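Local coordinates for alpha-L-rhamnosidase (Aspergillus terreus, PDB 6GSZ), which probably hydrolyses terminal non-reducing alpha-L-rhamnose residues in alpha-L-rhamnosides, at residues A[161-166]-A[189-194]; A[197-203]-A[278-282]; A[790-794]-A[830-836]; A[798-802]-A[814-818]. All blocks are in the same frame, centred on the assembly; numbering follows the deposited sequence. Where two conformers were deposited one is given.

Interaction 1. Residues A[161-166]-A[189-194]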
loop_
_atom_site.group_PDB
_atom_site.type_symbol
_atom_site.label_atom_id
_atom_site.label_comp_id
_atom_site.label_asym_id
_atom_site.label_seq_id
_atom_site.Cartn_x
_atom_site.Cartn_y
_atom_site.Cartn_z
ATOM N N ILE A 161 18.256 5.199 22.340
ATOM C CA ILE A 161 18.603 6.168 23.344
ATOM C C ILE A 161 18.809 5.406 24.648
ATOM O O ILE A 161 17.910 4.676 25.098
ATOM C CB ILE A 161 17.541 7.255 23.515
ATOM C CG1 ILE A 161 17.534 8.164 22.289
ATOM C CG2 ILE A 161 17.787 8.061 24.792
ATOM C CD1 ILE A 161 16.329 9.134 22.265
ATOM N N ASN A 162 20.024 5.486 25.218
ATOM C CA ASN A 162 20.366 4.699 26.411
ATOM C C ASN A 162 20.037 3.203 26.221
ATOM O O ASN A 162 19.431 2.573 27.098
ATOM C CB ASN A 162 19.700 5.300 27.647
ATOM C CG ASN A 162 20.036 6.762 27.848
ATOM O OD1 ASN A 162 21.207 7.143 27.745
ATOM N ND2 ASN A 162 19.070 7.603 28.189
ATOM N N ASP A 163 20.425 2.658 25.053
ATOM C CA ASP A 163 20.199 1.254 24.635
ATOM C C ASP A 163 18.723 0.835 24.618
ATOM O O ASP A 163 18.431 -0.357 24.731
ATOM C CB ASP A 163 21.003 0.244 25.465
ATOM C CG ASP A 163 21.137 -1.115 24.766
ATOM O OD1 ASP A 163 21.147 -1.178 23.468
ATOM O OD2 ASP A 163 21.214 -2.108 25.496
ATOM N N GLN A 164 17.812 1.777 24.434
ATOM C CA GLN A 164 16.409 1.459 24.192
ATOM C C GLN A 164 16.080 1.875 22.760
ATOM O O GLN A 164 16.308 3.045 22.383
ATOM C CB GLN A 164 15.548 2.227 25.178
ATOM C CG GLN A 164 15.863 1.910 26.626
ATOM C CD GLN A 164 15.559 3.088 27.523
ATOM O OE1 GLN A 164 16.228 4.154 27.494
ATOM N NE2 GLN A 164 14.536 2.902 28.323
ATOM N N ARG A 165 15.489 0.962 21.989
ATOM C CA ARG A 165 15.118 1.297 20.629
ATOM C C ARG A 165 14.130 2.468 20.629
ATOM O O ARG A 165 13.167 2.459 21.381
ATOM C CB ARG A 165 14.532 0.092 19.887
ATOM C CG ARG A 165 14.499 0.340 18.375
ATOM C CD ARG A 165 13.785 -0.747 17.629
ATOM N NE ARG A 165 14.136 -0.724 16.218
ATOM C CZ ARG A 165 13.496 0.008 15.291
ATOM N NH1 ARG A 165 12.552 0.895 15.645
ATOM N NH2 ARG A 165 13.796 -0.188 14.016
ATOM N N VAL A 166 14.334 3.431 19.733
ATOM C CA VAL A 166 13.412 4.539 19.549
ATOM C C VAL A 166 12.343 4.120 18.550
ATOM O O VAL A 166 12.624 3.916 17.406
ATOM C CB VAL A 166 14.086 5.828 19.078
ATOM C CG1 VAL A 166 13.088 6.941 18.829
ATOM C CG2 VAL A 166 15.190 6.238 20.052
ATOM N N VAL A 189 10.228 10.573 23.025
ATOM C CA VAL A 189 11.318 9.872 23.712
ATOM C C VAL A 189 11.410 10.289 25.189
ATOM O O VAL A 189 12.415 10.012 25.856
ATOM C CB VAL A 189 12.656 10.044 22.981
ATOM C CG1 VAL A 189 12.567 9.502 21.579
ATOM C CG2 VAL A 189 13.147 11.469 22.984
ATOM N N THR A 190 10.360 10.886 25.736
ATOM C CA THR A 190 10.314 11.345 27.124
ATOM C C THR A 190 10.812 10.256 28.085
ATOM O O THR A 190 11.617 10.561 28.982
ATOM C CB THR A 190 8.884 11.730 27.515
ATOM O OG1 THR A 190 8.465 12.746 26.601
ATOM C CG2 THR A 190 8.781 12.275 28.925
ATOM N N ASP A 191 10.325 9.019 27.915
ATOM C CA ASP A 191 10.540 7.968 28.897
ATOM C C ASP A 191 11.876 7.240 28.660
ATOM O O ASP A 191 12.255 6.398 29.490
ATOM C CB ASP A 191 9.356 7.010 28.893
ATOM C CG ASP A 191 8.075 7.593 29.486
ATOM O OD1 ASP A 191 8.130 8.674 30.179
ATOM O OD2 ASP A 191 7.028 6.953 29.271
ATOM N N LEU A 192 12.575 7.532 27.553
ATOM C CA LEU A 192 13.866 6.879 27.275
ATOM C C LEU A 192 15.014 7.662 27.907
ATOM O O LEU A 192 16.099 7.100 28.106
ATOM C CB LEU A 192 14.086 6.776 25.759
ATOM C CG LEU A 192 12.993 6.083 24.961
ATOM C CD1 LEU A 192 13.421 5.877 23.526
ATOM C CD2 LEU A 192 12.589 4.758 25.549
ATOM N N LEU A 193 14.811 8.959 28.173
ATOM C CA LEU A 193 15.845 9.765 28.800
ATOM C C LEU A 193 15.971 9.421 30.282
ATOM O O LEU A 193 15.072 8.840 30.926
ATOM C CB LEU A 193 15.527 11.244 28.659
ATOM C CG LEU A 193 15.454 11.803 27.248
ATOM C CD1 LEU A 193 15.039 13.284 27.306
ATOM C CD2 LEU A 193 16.800 11.691 26.594
ATOM N N LYS A 194 17.113 9.826 30.829
ATOM C CA LYS A 194 17.280 9.847 32.266
ATOM C C LYS A 194 17.900 11.185 32.660
ATOM O O LYS A 194 18.398 11.984 31.842
ATOM C CB LYS A 194 18.057 8.609 32.722
ATOM C CG LYS A 194 19.318 8.323 31.932
ATOM C CD LYS A 194 19.999 6.997 32.265
ATOM C CE LYS A 194 21.273 6.830 31.460
ATOM N NZ LYS A 194 22.023 5.610 31.847
HETATM O O HOH W 1 23.212 5.640 28.939
#

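Interaction 2. Residues A[197-203]-A[278-282]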
loop_
_atom_site.group_PDB
_atom_site.type_symbol
_atom_site.label_atom_id
_atom_site.label_comp_id
_atom_site.label_asym_id
_atom_site.label_seq_id
_atom_site.Cartn_x
_atom_site.Cartn_y
_atom_site.Cartn_z
ATOM N N PRO A 197 23.453 12.271 32.543
ATOM C CA PRO A 197 24.084 11.857 31.279
ATOM C C PRO A 197 23.203 10.917 30.464
ATOM O O PRO A 197 22.574 10.038 31.042
ATOM C CB PRO A 197 25.406 11.191 31.731
ATOM C CG PRO A 197 25.153 10.774 33.131
ATOM C CD PRO A 197 24.097 11.673 33.720
ATOM N N ASN A 198 23.220 11.110 29.144
ATOM C CA ASN A 198 22.441 10.312 28.194
ATOM C C ASN A 198 23.303 10.038 26.958
ATOM O O ASN A 198 24.234 10.806 26.662
ATOM C CB ASN A 198 21.161 11.019 27.745
ATOM C CG ASN A 198 20.111 11.127 28.834
ATOM O OD1 ASN A 198 19.196 10.285 28.904
ATOM N ND2 ASN A 198 20.222 12.157 29.685
ATOM N N ALA A 199 22.922 9.008 26.199
ATOM C CA ALA A 199 23.539 8.770 24.919
ATOM C C ALA A 199 22.478 8.437 23.880
ATOM O O ALA A 199 21.471 7.832 24.224
ATOM C CB ALA A 199 24.549 7.645 24.998
ATOM N N ILE A 200 22.767 8.827 22.635
ATOM C CA ILE A 200 21.985 8.421 21.458
ATOM C C ILE A 200 22.949 7.743 20.498
ATOM O O ILE A 200 24.079 8.243 20.272
ATOM C CB ILE A 200 21.225 9.596 20.827
ATOM C CG1 ILE A 200 20.462 9.136 19.593
ATOM C CG2 ILE A 200 22.126 10.754 20.487
ATOM C CD1 ILE A 200 19.342 10.071 19.181
ATOM N N GLY A 201 22.531 6.595 19.972
ATOM C CA GLY A 201 23.254 5.905 18.916
ATOM C C GLY A 201 22.311 5.622 17.754
ATOM O O GLY A 201 21.146 5.237 17.967
ATOM N N VAL A 202 22.773 5.810 16.524
ATOM C CA VAL A 202 21.934 5.559 15.355
ATOM C C VAL A 202 22.758 4.750 14.350
ATOM O O VAL A 202 23.927 5.118 14.046
ATOM C CB VAL A 202 21.450 6.857 14.677
ATOM C CG1 VAL A 202 20.446 6.511 13.571
ATOM C CG2 VAL A 202 20.811 7.814 15.681
ATOM N N THR A 203 22.204 3.666 13.841
ATOM C CA THR A 203 22.807 2.939 12.761
ATOM C C THR A 203 22.134 3.326 11.462
ATOM O O THR A 203 20.880 3.351 11.413
ATOM C CB THR A 203 22.724 1.425 12.940
ATOM O OG1 THR A 203 23.280 1.047 14.202
ATOM C CG2 THR A 203 23.454 0.702 11.824
ATOM N N TRP A 278 27.491 0.813 23.084
ATOM C CA TRP A 278 27.754 1.955 22.229
ATOM C C TRP A 278 26.647 3.011 22.277
ATOM O O TRP A 278 26.901 4.151 21.891
ATOM C CB TRP A 278 28.070 1.497 20.800
ATOM C CG TRP A 278 26.887 1.029 20.022
ATOM C CD1 TRP A 278 26.360 -0.230 20.017
ATOM C CD2 TRP A 278 26.109 1.798 19.104
ATOM N NE1 TRP A 278 25.285 -0.296 19.168
ATOM C CE2 TRP A 278 25.136 0.925 18.577
ATOM C CE3 TRP A 278 26.169 3.107 18.637
ATOM C CZ2 TRP A 278 24.215 1.330 17.622
ATOM C CZ3 TRP A 278 25.287 3.493 17.649
ATOM C CH2 TRP A 278 24.302 2.629 17.183
ATOM N N SER A 279 25.412 2.626 22.624
ATOM C CA SER A 279 24.328 3.584 22.735
ATOM C C SER A 279 24.059 3.994 24.186
ATOM O O SER A 279 22.975 4.444 24.499
ATOM C CB SER A 279 23.069 3.091 22.047
ATOM O OG SER A 279 22.464 2.019 22.743
ATOM N N GLN A 280 25.061 3.827 25.069
ATOM C CA GLN A 280 24.967 4.199 26.460
ATOM C C GLN A 280 26.176 5.044 26.867
ATOM O O GLN A 280 27.220 5.056 26.221
ATOM C CB GLN A 280 24.912 2.966 27.349
ATOM C CG GLN A 280 23.615 2.210 27.160
ATOM C CD GLN A 280 23.731 0.769 27.575
ATOM O OE1 GLN A 280 24.208 -0.094 26.818
ATOM N NE2 GLN A 280 23.271 0.513 28.778
ATOM N N VAL A 281 25.999 5.793 27.940
ATOM C CA VAL A 281 27.119 6.617 28.453
ATOM C C VAL A 281 28.219 5.740 29.048
ATOM O O VAL A 281 28.042 4.559 29.297
ATOM C CB VAL A 281 26.648 7.672 29.457
ATOM C CG1 VAL A 281 25.628 8.550 28.809
ATOM C CG2 VAL A 281 26.112 7.060 30.740
ATOM N N GLY A 282 29.386 6.350 29.216
ATOM C CA GLY A 282 30.518 5.647 29.808
ATOM C C GLY A 282 31.154 4.660 28.852
ATOM O O GLY A 282 31.930 3.786 29.271
#

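Interaction 3. Residues A[790-794]-A[830-836]. With CA (calcium ion), chain M.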
loop_
_atom_site.group_PDB
_atom_site.type_symbol
_atom_site.label_atom_id
_atom_site.label_comp_id
_atom_site.label_asym_id
_atom_site.label_seq_id
_atom_site.Cartn_x
_atom_site.Cartn_y
_atom_site.Cartn_z
ATOM N N ILE A 790 -26.067 -1.738 -1.629
ATOM C CA ILE A 790 -26.026 -3.082 -1.109
ATOM C C ILE A 790 -26.780 -3.977 -2.081
ATOM O O ILE A 790 -28.039 -4.027 -2.035
ATOM C CB ILE A 790 -26.560 -3.191 0.326
ATOM C CG1 ILE A 790 -25.821 -2.199 1.223
ATOM C CG2 ILE A 790 -26.409 -4.624 0.799
ATOM C CD1 ILE A 790 -26.176 -2.260 2.679
ATOM N N GLU A 791 -26.049 -4.591 -3.005
ATOM C CA GLU A 791 -26.627 -5.274 -4.170
ATOM C C GLU A 791 -25.895 -6.616 -4.317
ATOM O O GLU A 791 -25.050 -6.777 -5.184
ATOM C CB GLU A 791 -26.550 -4.356 -5.411
ATOM C CG GLU A 791 -27.190 -4.897 -6.693
ATOM C CD GLU A 791 -27.223 -3.917 -7.870
ATOM O OE1 GLU A 791 -26.830 -2.758 -7.716
ATOM O OE2 GLU A 791 -27.598 -4.288 -8.982
ATOM N N VAL A 792 -26.247 -7.563 -3.434
ATOM C CA VAL A 792 -25.736 -8.892 -3.478
ATOM C C VAL A 792 -26.289 -9.635 -4.694
ATOM O O VAL A 792 -27.508 -9.656 -4.893
ATOM C CB VAL A 792 -26.070 -9.682 -2.204
ATOM C CG1 VAL A 792 -25.742 -11.165 -2.392
ATOM C CG2 VAL A 792 -25.407 -9.072 -0.985
ATOM N N VAL A 793 -25.426 -10.269 -5.479
ATOM C CA VAL A 793 -25.828 -11.113 -6.598
ATOM C C VAL A 793 -25.365 -12.536 -6.322
ATOM O O VAL A 793 -24.212 -12.871 -6.589
ATOM C CB VAL A 793 -25.315 -10.587 -7.951
ATOM C CG1 VAL A 793 -25.866 -11.416 -9.108
ATOM C CG2 VAL A 793 -25.660 -9.119 -8.156
ATOM N N PRO A 794 -26.218 -13.406 -5.741
ATOM C CA PRO A 794 -25.814 -14.773 -5.449
ATOM C C PRO A 794 -25.636 -15.550 -6.758
ATOM O O PRO A 794 -26.214 -15.207 -7.776
ATOM C CB PRO A 794 -26.947 -15.372 -4.594
ATOM C CG PRO A 794 -28.063 -14.378 -4.622
ATOM C CD PRO A 794 -27.609 -13.137 -5.363
ATOM N N PHE A 830 -33.817 -16.453 -0.058
ATOM C CA PHE A 830 -32.628 -15.630 0.144
ATOM C C PHE A 830 -32.800 -14.867 1.457
ATOM O O PHE A 830 -33.826 -14.254 1.697
ATOM C CB PHE A 830 -32.461 -14.664 -1.033
ATOM C CG PHE A 830 -31.349 -13.658 -0.875
ATOM C CD1 PHE A 830 -30.027 -14.019 -1.110
ATOM C CD2 PHE A 830 -31.617 -12.360 -0.485
ATOM C CE1 PHE A 830 -29.002 -13.098 -0.978
ATOM C CE2 PHE A 830 -30.591 -11.441 -0.376
ATOM C CZ PHE A 830 -29.283 -11.811 -0.606
ATOM N N HIS A 831 -31.764 -14.882 2.274
ATOM C CA HIS A 831 -31.771 -14.221 3.570
ATOM C C HIS A 831 -30.567 -13.292 3.628
ATOM O O HIS A 831 -29.454 -13.729 3.295
ATOM C CB HIS A 831 -31.677 -15.257 4.693
ATOM C CG HIS A 831 -32.635 -16.381 4.512
ATOM N ND1 HIS A 831 -33.973 -16.320 4.886
ATOM C CD2 HIS A 831 -32.444 -17.596 3.955
ATOM C CE1 HIS A 831 -34.544 -17.482 4.598
ATOM N NE2 HIS A 831 -33.641 -18.267 3.997
ATOM N N LEU A 832 -30.786 -12.056 4.078
ATOM C CA LEU A 832 -29.710 -11.063 4.162
ATOM C C LEU A 832 -29.830 -10.272 5.458
ATOM O O LEU A 832 -30.888 -9.718 5.784
ATOM C CB LEU A 832 -29.829 -10.119 2.956
ATOM C CG LEU A 832 -28.967 -8.863 2.986
ATOM C CD1 LEU A 832 -27.484 -9.199 2.877
ATOM C CD2 LEU A 832 -29.322 -7.880 1.863
ATOM N N VAL A 833 -28.700 -10.137 6.153
ATOM C CA VAL A 833 -28.536 -9.195 7.233
ATOM C C VAL A 833 -27.547 -8.131 6.775
ATOM O O VAL A 833 -26.394 -8.463 6.439
ATOM C CB VAL A 833 -28.043 -9.893 8.508
ATOM C CG1 VAL A 833 -27.805 -8.905 9.647
ATOM C CG2 VAL A 833 -29.026 -10.971 8.946
ATOM N N ALA A 834 -27.997 -6.873 6.748
ATOM C CA ALA A 834 -27.204 -5.755 6.268
ATOM C C ALA A 834 -27.040 -4.766 7.420
ATOM O O ALA A 834 -28.008 -4.360 8.031
ATOM C CB ALA A 834 -27.881 -5.090 5.105
ATOM N N GLU A 835 -25.788 -4.442 7.723
ATOM C CA GLU A 835 -25.443 -3.455 8.736
ATOM C C GLU A 835 -25.029 -2.164 8.041
ATOM O O GLU A 835 -24.170 -2.203 7.156
ATOM C CB GLU A 835 -24.281 -4.005 9.538
ATOM C CG GLU A 835 -23.794 -3.159 10.658
ATOM C CD GLU A 835 -22.591 -3.791 11.369
ATOM O OE1 GLU A 835 -21.996 -4.815 10.828
ATOM O OE2 GLU A 835 -22.248 -3.281 12.452
ATOM N N VAL A 836 -25.664 -1.062 8.425
ATOM C CA VAL A 836 -25.475 0.272 7.835
ATOM C C VAL A 836 -25.036 1.185 8.963
ATOM O O VAL A 836 -25.716 1.282 9.977
ATOM C CB VAL A 836 -26.756 0.760 7.136
ATOM C CG1 VAL A 836 -26.666 2.192 6.606
ATOM C CG2 VAL A 836 -27.129 -0.210 6.025
HETATM CA CA CA M . -26.737 -2.283 -10.045
HETATM O O HOH W 2 -24.468 -1.192 -9.094
HETATM O O HOH W 3 -26.634 -0.157 -8.501
HETATM O O HOH W 4 -28.979 -1.138 -9.204
HETATM O O HOH W 5 -28.640 -3.139 -11.098
HETATM O O HOH W 6 -26.622 -3.160 -12.229
#

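Interaction 4. Residues A[798-802]-A[814-818]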
loop_
_atom_site.group_PDB
_atom_site.type_symbol
_atom_site.label_atom_id
_atom_site.label_comp_id
_atom_site.label_asym_id
_atom_site.label_seq_id
_atom_site.Cartn_x
_atom_site.Cartn_y
_atom_site.Cartn_z
ATOM N N LEU A 798 -22.777 -20.819 -4.410
ATOM C CA LEU A 798 -22.526 -20.363 -3.041
ATOM C C LEU A 798 -23.797 -20.517 -2.208
ATOM O O LEU A 798 -24.905 -20.218 -2.696
ATOM C CB LEU A 798 -22.109 -18.887 -3.026
ATOM C CG LEU A 798 -20.766 -18.541 -3.652
ATOM C CD1 LEU A 798 -20.458 -17.061 -3.457
ATOM C CD2 LEU A 798 -19.670 -19.380 -3.076
ATOM N N GLN A 799 -23.630 -20.958 -0.963
ATOM C CA GLN A 799 -24.715 -21.082 -0.018
ATOM C C GLN A 799 -24.753 -19.872 0.930
ATOM O O GLN A 799 -25.757 -19.619 1.543
ATOM C CB GLN A 799 -24.569 -22.393 0.763
ATOM C CG GLN A 799 -24.743 -23.651 -0.082
ATOM C CD GLN A 799 -23.445 -24.331 -0.467
ATOM O OE1 GLN A 799 -22.553 -24.551 0.358
ATOM N NE2 GLN A 799 -23.341 -24.701 -1.737
ATOM N N GLN A 800 -23.620 -19.182 1.098
ATOM C CA GLN A 800 -23.545 -18.032 2.001
ATOM C C GLN A 800 -22.275 -17.223 1.746
ATOM O O GLN A 800 -21.301 -17.747 1.198
ATOM C CB GLN A 800 -23.568 -18.399 3.476
ATOM C CG GLN A 800 -22.557 -19.402 3.941
ATOM C CD GLN A 800 -22.711 -19.523 5.444
ATOM O OE1 GLN A 800 -22.156 -18.735 6.217
ATOM N NE2 GLN A 800 -23.552 -20.443 5.869
ATOM N N ALA A 801 -22.317 -15.946 2.150
ATOM C CA ALA A 801 -21.102 -15.127 2.156
ATOM C C ALA A 801 -21.241 -14.020 3.187
ATOM O O ALA A 801 -22.342 -13.532 3.461
ATOM C CB ALA A 801 -20.832 -14.562 0.793
ATOM N N SER A 802 -20.095 -13.640 3.758
ATOM C CA SER A 802 -20.016 -12.589 4.750
ATOM C C SER A 802 -18.928 -11.602 4.336
ATOM O O SER A 802 -17.760 -11.974 4.135
ATOM C CB SER A 802 -19.743 -13.138 6.139
ATOM O OG SER A 802 -20.762 -14.037 6.541
ATOM N N THR A 814 -22.506 -7.219 5.067
ATOM C CA THR A 814 -23.556 -8.103 4.585
ATOM C C THR A 814 -23.240 -9.524 5.052
ATOM O O THR A 814 -22.103 -9.979 5.058
ATOM C CB THR A 814 -23.688 -8.061 3.059
ATOM O OG1 THR A 814 -22.432 -8.445 2.481
ATOM C CG2 THR A 814 -24.082 -6.685 2.584
ATOM N N LYS A 815 -24.281 -10.237 5.443
ATOM C CA LYS A 815 -24.236 -11.666 5.668
ATOM C C LYS A 815 -25.487 -12.226 4.997
ATOM O O LYS A 815 -26.592 -11.846 5.360
ATOM C CB LYS A 815 -24.228 -12.025 7.157
ATOM C CG LYS A 815 -24.181 -13.519 7.478
ATOM C CD LYS A 815 -24.334 -13.847 8.969
ATOM C CE LYS A 815 -25.608 -13.295 9.575
ATOM N NZ LYS A 815 -25.759 -13.628 11.015
ATOM N N TRP A 816 -25.299 -13.068 3.993
ATOM C CA TRP A 816 -26.444 -13.659 3.306
ATOM C C TRP A 816 -26.287 -15.167 3.209
ATOM O O TRP A 816 -25.188 -15.707 3.282
ATOM C CB TRP A 816 -26.689 -13.034 1.931
ATOM C CG TRP A 816 -25.578 -13.167 0.943
ATOM C CD1 TRP A 816 -24.568 -12.272 0.710
ATOM C CD2 TRP A 816 -25.366 -14.263 0.036
ATOM N NE1 TRP A 816 -23.758 -12.740 -0.287
ATOM C CE2 TRP A 816 -24.215 -13.955 -0.725
ATOM C CE3 TRP A 816 -26.047 -15.456 -0.239
ATOM C CZ2 TRP A 816 -23.756 -14.780 -1.745
ATOM C CZ3 TRP A 816 -25.582 -16.283 -1.243
ATOM C CH2 TRP A 816 -24.435 -15.952 -1.973
ATOM N N TRP A 817 -27.421 -15.846 3.063
ATOM C CA TRP A 817 -27.403 -17.268 2.901
ATOM C C TRP A 817 -28.651 -17.689 2.139
ATOM O O TRP A 817 -29.648 -16.930 2.069
ATOM C CB TRP A 817 -27.260 -17.991 4.257
ATOM C CG TRP A 817 -28.397 -17.825 5.226
ATOM C CD1 TRP A 817 -29.409 -18.718 5.479
ATOM C CD2 TRP A 817 -28.635 -16.713 6.102
ATOM N NE1 TRP A 817 -30.269 -18.224 6.427
ATOM C CE2 TRP A 817 -29.807 -17.005 6.846
ATOM C CE3 TRP A 817 -27.982 -15.500 6.338
ATOM C CZ2 TRP A 817 -30.325 -16.122 7.790
ATOM C CZ3 TRP A 817 -28.502 -14.622 7.262
ATOM C CH2 TRP A 817 -29.664 -14.928 7.974
ATOM N N LEU A 818 -28.563 -18.875 1.540
ATOM C CA LEU A 818 -29.665 -19.438 0.783
ATOM C C LEU A 818 -30.148 -20.742 1.408
ATOM O O LEU A 818 -29.359 -21.512 1.924
ATOM C CB LEU A 818 -29.180 -19.775 -0.625
ATOM C CG LEU A 818 -28.773 -18.603 -1.495
ATOM C CD1 LEU A 818 -28.114 -19.099 -2.750
ATOM C CD2 LEU A 818 -29.990 -17.805 -1.880
#

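Interaction 1. Residues A[161-166]-A[189-194]
Asn162 ND2 donates to Leu192 O at 3.0 Å with an N-H...O angle of 163°. The carbonyl oxygen lies in the plane of the Asn162 amide, while the donor sits somewhat tilted from the Leu192 carbonyl plane. The same amide is gripped on every polar atom: ND2 also gives a hydrogen bond to Asn198 OD1, and OD1 accepts from the backbone N of Ala199 and, at 2.8 Å, from a water that in turn accepts from Lys194 NZ. So many bonds fix the rotation of the group. The extended chain of Lys194 passes the amide obliquely, with CE 3.7 Å from Asn162 OD1.

Asn162 is the first central residue of a type I' turn from Ile161 to Gln164, and this two-residue hairpin is closed by backbone bonds in both directions between its end residues. Beyond the turn the contact becomes apolar. Ile161 meets its partners at roughly right angles, CD1 reaching Val189 CG1 at 3.8 Å and CG2, anti to the backbone N, lying 4.0 Å from Leu192 CB. Leu192 CD1 touches Val166 CG2 at 3.9 Å, and its CD2 runs beside Gln164 CB.

The 189-194 link thus leads from strand 182-188 of one sheet to strand 196-205 of the other: Val189 and Leu193 pack on strands 144-154 and 228-237, while Ile161 leans on Ile200 of strand 196-205.

Interaction 2. Residues A[197-203]-A[278-282]
The indole of Trp278 points its six-membered ring at the backbone of strand 196-205, meeting Gly201 obliquely, with CZ3 3.4 Å from Gly201 CA. Val202 C lies at the ring's edge, in its plane. With CG between the backbone N and the carbonyl carbon (chi1 74°), the ring reaches Gly201 and Val202 of the strand; an approach this close is possible because Gly201 has no side chain to stand in the way. Thr203 crosses the indole at about a right angle, OG1 3.5 Å from Trp278 CH2.

This is the outer face of a sheet in the N-terminal domain, a beta sandwich consistent with the galactose-binding-like clan. Residues alternate along the strand: Ile200 and Val202 turn inward to strand 144-154 of the second sheet, while the Ala199 methyl and the bare CA of Gly201 lie against the loop 278-282, which runs roughly antiparallel to them without any hydrogen bond between the two segments. Trp278 O instead accepts from Arg135 NE on the adjacent strand.

Further along, the Ala199 methyl, CB, rests against the loop backbone, 3.6 Å from Ser279 O. Val281 puts CG1 anti to its carbonyl carbon and onto the strand, 3.3 Å from Asn198 C and 3.9 Å from Pro197 CB.

Interaction 3. Residues A[790-794]-A[830-836]
Two sheets of the C-terminal beta-sandwich domain face each other here: strand 828-836 belongs to a five-stranded antiparallel sheet, and the segment 790-794 leaves strand 787-790 of the sheet opposite. Their backbones run roughly antiparallel but well separated, Ile790 CA 7.9 Å from Ala834 CA and Val792 CA 8.9 Å from Leu832 CA, so no hydrogen bond passes between them and side chains alone fill the gap. Every second residue on each side, Ile790, Val792 and Pro794 against Phe830, Leu832 and Ala834, points inward.

The Phe830 ring touches two residues of the loop. Its CG stands anti to the backbone N (chi1 174°), which carries the ring across to the loop, where Val792 CG1 comes within 4.0 Å of Phe830 CZ. The Pro794 and Phe830 side chains cross at about a right angle, Pro794 CG 4.0 Å from Phe830 CE1. At the other end Ile790 reaches out with its CD1 methyl, which touches both Ala834 CB (4.1 Å) and Val836 CG2 (4.0 Å). Trp816 of strand 810-819 extends the same core, packing on both Val792 and Pro794.

Glu791 points the other way, away from the core. Its chain is fully extended, and the carboxylate chelates a calcium ion with both oxygens, OE1 and OE2 each 2.4 Å from the metal, while five waters fill the rest of the shell.

Interaction 4. Residues A[798-802]-A[814-818]
Trp816 lays its indole across the backbone of the neighbouring strand, with Ala801 N 4.0 Å above the ring plane, over its centre, and Gln800 CA over the same face but nearer the rim. Its CG occupies the crowded position between the backbone N and the carbonyl carbon (chi1 61°), and chi2 of -93° then turns the ring toward Ala801. Ala801 CB touches NE1 of Trp816 at 3.6 Å, and Leu798 CB meets the far end of the ring at Trp816 CH2, 3.9 Å. Trp816 NE1 itself donates to Ile775 O, which helps fix the ring's rotation.

These are the two arms of a beta hairpin, strands 800-807 and 810-819, lying side by side in the antiparallel sheet of the C-terminal domain. Ala801 and Trp816 form a hydrogen-bonded pair, Trp816 N giving to Ala801 O at 3.0 Å and Ala801 N returning to Trp816 O at 3.1 Å. Gln800 with Trp817 and Ser802 with Lys815 are the non-hydrogen-bonded pairs beside it.

On the sheet face of Gln800, Trp817 shares the first torsion of Trp816, but with chi2 at 100° its ring turns from the partner strand and stacks on His831. Only the base of the side chain touches across, Trp817 CB 3.8 Å from Gln800 CB. One residue before strand 800-807 begins, Gln799 O accepts from Leu818 N at 2.9 Å.

The four contacts form two clusters far apart in the molecule. Interactions 1 and 2 reach the same sheet and have centres 10 Å apart; a probable hydrogen bond from Asn162 N to Ala199 O, 2.9 Å, ties the turn of interaction 1 to the strand of interaction 2. Interactions 3 and 4 lie closer still, centres 8 Å apart: strands 810-819 and 828-836 are sheet neighbours, joined for instance by a probable hydrogen bond, Val833 N to Lys815 O, 2.8 Å, and Val792 CG1 sits 3.3 Å from Trp816 NE1. Between interactions 2 and 3 the centres are 59 Å apart. None of the four supplies residues to the glucose pocket around Asp460, Glu466 and Glu740.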